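Local coordinates for de novo design, hyper stable, disulfide-rich mini protein (Synthetic construct, PDB 5JG9) that has no known natural function, being a computationally designed, disulfide-rich mini protein made to fold into a hyperstable strand-helix-strand-strand scaffold, at residues A[4-9]-A[40-45]. Residues are numbered along the deposited sequence; the frame is centred on the assembly and turned at random.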
loop_
_atom_site.group_PDB
_atom_site.type_symbol
_atom_site.label_atom_id
_atom_site.label_comp_id
_atom_site.label_asym_id
_atom_site.label_seq_id
_atom_site.Cartn_x
_atom_site.Cartn_y
_atom_site.Cartn_z
ATOM N N GLU A 4 -11.181 4.883 -0.479
ATOM C CA GLU A 4 -10.204 3.892 -0.200
ATOM C C GLU A 4 -9.530 3.478 -1.528
ATOM O O GLU A 4 -10.244 3.151 -2.504
ATOM C CB GLU A 4 -11.001 2.723 0.380
ATOM C CG GLU A 4 -10.322 1.724 1.310
ATOM C CD GLU A 4 -11.382 1.110 2.258
ATOM O OE1 GLU A 4 -11.569 -0.124 2.348
ATOM O OE2 GLU A 4 -12.029 1.880 2.922
ATOM N N ARG A 5 -8.202 3.491 -1.559
ATOM C CA ARG A 5 -7.428 3.089 -2.772
ATOM C C ARG A 5 -6.616 1.902 -2.371
ATOM O O ARG A 5 -6.003 1.923 -1.315
ATOM C CB ARG A 5 -6.445 4.160 -3.267
ATOM C CG ARG A 5 -7.055 5.515 -3.607
ATOM C CD ARG A 5 -5.998 6.626 -3.429
ATOM N NE ARG A 5 -6.512 7.973 -3.129
ATOM C CZ ARG A 5 -5.874 9.161 -3.327
ATOM N NH1 ARG A 5 -4.645 9.224 -3.838
ATOM N NH2 ARG A 5 -6.519 10.326 -3.037
ATOM N N ARG A 6 -6.623 0.878 -3.213
ATOM C CA ARG A 6 -5.782 -0.290 -3.079
ATOM C C ARG A 6 -4.925 -0.545 -4.283
ATOM O O ARG A 6 -5.438 -0.542 -5.415
ATOM C CB ARG A 6 -6.672 -1.511 -2.936
ATOM C CG ARG A 6 -7.444 -1.719 -1.675
ATOM C CD ARG A 6 -8.085 -3.104 -1.942
ATOM N NE ARG A 6 -8.143 -3.774 -0.687
ATOM C CZ ARG A 6 -7.658 -4.945 -0.258
ATOM N NH1 ARG A 6 -7.100 -5.880 -1.006
ATOM N NH2 ARG A 6 -7.833 -5.142 1.037
ATOM N N TYR A 7 -3.619 -0.751 -4.044
ATOM C CA TYR A 7 -2.632 -1.002 -5.145
ATOM C C TYR A 7 -2.086 -2.424 -4.869
ATOM O O TYR A 7 -1.374 -2.609 -3.899
ATOM C CB TYR A 7 -1.502 -0.013 -5.071
ATOM C CG TYR A 7 -1.900 1.462 -5.158
ATOM C CD1 TYR A 7 -1.995 2.103 -6.413
ATOM C CD2 TYR A 7 -2.235 2.133 -4.073
ATOM C CE1 TYR A 7 -2.393 3.424 -6.503
ATOM C CE2 TYR A 7 -2.614 3.474 -4.126
ATOM C CZ TYR A 7 -2.702 4.091 -5.339
ATOM O OH TYR A 7 -3.079 5.398 -5.426
ATOM N N LYS A 8 -2.515 -3.417 -5.640
ATOM C CA LYS A 8 -2.046 -4.792 -5.485
ATOM C C LYS A 8 -0.706 -4.891 -6.231
ATOM O O LYS A 8 -0.631 -4.532 -7.386
ATOM C CB LYS A 8 -3.052 -5.840 -5.973
ATOM C CG LYS A 8 -2.709 -7.294 -5.563
ATOM C CD LYS A 8 -3.633 -8.374 -6.111
ATOM C CE LYS A 8 -3.785 -8.301 -7.638
ATOM N NZ LYS A 8 -4.868 -9.201 -8.041
ATOM N N ARG A 9 0.319 -5.482 -5.595
ATOM C CA ARG A 9 1.698 -5.447 -6.155
ATOM C C ARG A 9 2.352 -6.804 -6.234
ATOM O O ARG A 9 3.368 -7.023 -5.610
ATOM C CB ARG A 9 2.572 -4.462 -5.353
ATOM C CG ARG A 9 2.077 -3.021 -5.444
ATOM C CD ARG A 9 2.300 -2.563 -6.857
ATOM N NE ARG A 9 1.994 -1.175 -7.072
ATOM C CZ ARG A 9 0.947 -0.693 -7.775
ATOM N NH1 ARG A 9 -0.059 -1.496 -8.302
ATOM N NH2 ARG A 9 0.860 0.641 -7.859
ATOM N N CYS A 40 0.197 -11.861 -2.519
ATOM C CA CYS A 40 0.562 -10.537 -3.017
ATOM C C CYS A 40 0.260 -9.514 -1.980
ATOM O O CYS A 40 -0.816 -9.571 -1.342
ATOM C CB CYS A 40 -0.280 -10.213 -4.240
ATOM S SG CYS A 40 -0.032 -11.342 -5.611
ATOM N N TYR A 41 1.174 -8.576 -1.785
ATOM C CA TYR A 41 1.002 -7.487 -0.875
ATOM C C TYR A 41 0.322 -6.339 -1.603
ATOM O O TYR A 41 0.454 -6.187 -2.823
ATOM C CB TYR A 41 2.346 -7.063 -0.255
ATOM C CG TYR A 41 2.784 -8.115 0.703
ATOM C CD1 TYR A 41 3.499 -9.200 0.266
ATOM C CD2 TYR A 41 2.444 -8.034 2.069
ATOM C CE1 TYR A 41 3.798 -10.250 1.109
ATOM C CE2 TYR A 41 2.801 -9.031 2.954
ATOM C CZ TYR A 41 3.459 -10.136 2.475
ATOM O OH TYR A 41 3.793 -11.146 3.317
ATOM N N VAL A 42 -0.473 -5.618 -0.803
ATOM C CA VAL A 42 -1.434 -4.625 -1.256
ATOM C C VAL A 42 -1.180 -3.371 -0.393
ATOM O O VAL A 42 -1.195 -3.424 0.798
ATOM C CB VAL A 42 -2.928 -5.122 -1.127
ATOM C CG1 VAL A 42 -3.907 -4.023 -1.560
ATOM C CG2 VAL A 42 -3.159 -6.362 -1.960
ATOM N N CYS A 43 -0.914 -2.254 -1.042
ATOM C CA CYS A 43 -0.911 -0.926 -0.425
ATOM C C CYS A 43 -2.330 -0.327 -0.412
ATOM O O CYS A 43 -2.935 -0.095 -1.488
ATOM C CB CYS A 43 0.026 0.017 -1.153
ATOM S SG CYS A 43 0.017 1.638 -0.392
ATOM N N GLU A 44 -2.867 -0.085 0.758
ATOM C CA GLU A 44 -4.157 0.634 0.889
ATOM C C GLU A 44 -3.936 2.029 1.377
ATOM O O GLU A 44 -3.316 2.231 2.451
ATOM C CB GLU A 44 -5.034 -0.124 1.882
ATOM C CG GLU A 44 -6.291 0.701 2.267
ATOM C CD GLU A 44 -7.038 0.047 3.440
ATOM O OE1 GLU A 44 -7.018 0.662 4.553
ATOM O OE2 GLU A 44 -7.525 -1.079 3.252
ATOM N N ILE A 45 -4.496 2.997 0.673
ATOM C CA ILE A 45 -4.303 4.443 0.993
ATOM C C ILE A 45 -5.713 4.948 1.313
ATOM O O ILE A 45 -6.694 4.614 0.591
ATOM C CB ILE A 45 -3.669 5.254 -0.194
ATOM C CG1 ILE A 45 -2.220 4.685 -0.566
ATOM C CG2 ILE A 45 -3.610 6.764 0.073
ATOM C CD1 ILE A 45 -1.215 4.759 0.542
HETATM O O HOH W 1 3.681 -8.818 -3.401
#
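Arg-5 and Ile-45 grip each other through two backbone hydrogen bonds, Arg-5 N to Ile-45 O and Ile-45 N to Arg-5 O, the second at 2.7 Å. Two residues on, Tyr-7 and Cys-43 form the same hydrogen-bonded pair, Tyr-7 N to Cys-43 O at 2.7 Å and Cys-43 N to Tyr-7 O. Arg-9 N closes the ladder on Tyr-41 O, beyond which a water bridges Arg-9 O and Tyr-41 N. In the intervening non-hydrogen-bonded pairs, CA-H groups lean on the same carbonyls, as Glu-44 CA does on Arg-5 O at 3.2 Å. This EHEE mini protein illustrates how antiparallel pairing sorts side chains: hydrogen-bonded pairs send Tyr-7, Cys-43 and Ile-45 to the helix side, the alternate pairs Arg-6, Lys-8 and Val-42 to the other. Strand 40-46 is central, flanked by 5-8 and 31-37; Cys-40 is bonded to Cys-10, just beyond strand 5-8, and Cys-43 to Cys-21 of helix 14-28. On the helix side, the Tyr-7 ring presents its CE2 edge to Ile-45 CG1 at 3.8 Å, while the Arg-9 guanidinium lies with one face over Tyr-7 CB. Arg-9 reaches back this way because its chain bends at chi2 (-68°), and NH1 bonds Lys-8 O from above the carbonyl plane. Opposite, Val-42 splits its methyls: CG1 sits under one face of the Arg-6 guanidinium, 3.7 Å from NH1, which is salt-bridged to Glu-37 OE1, and CG2 meets Lys-8 CG at 3.7 Å. A glycine in place of Val-42 would probably open a gap under both, leaving the Lys-8 chain freer to turn. Lys-8 CG also touches Cys-40 CB.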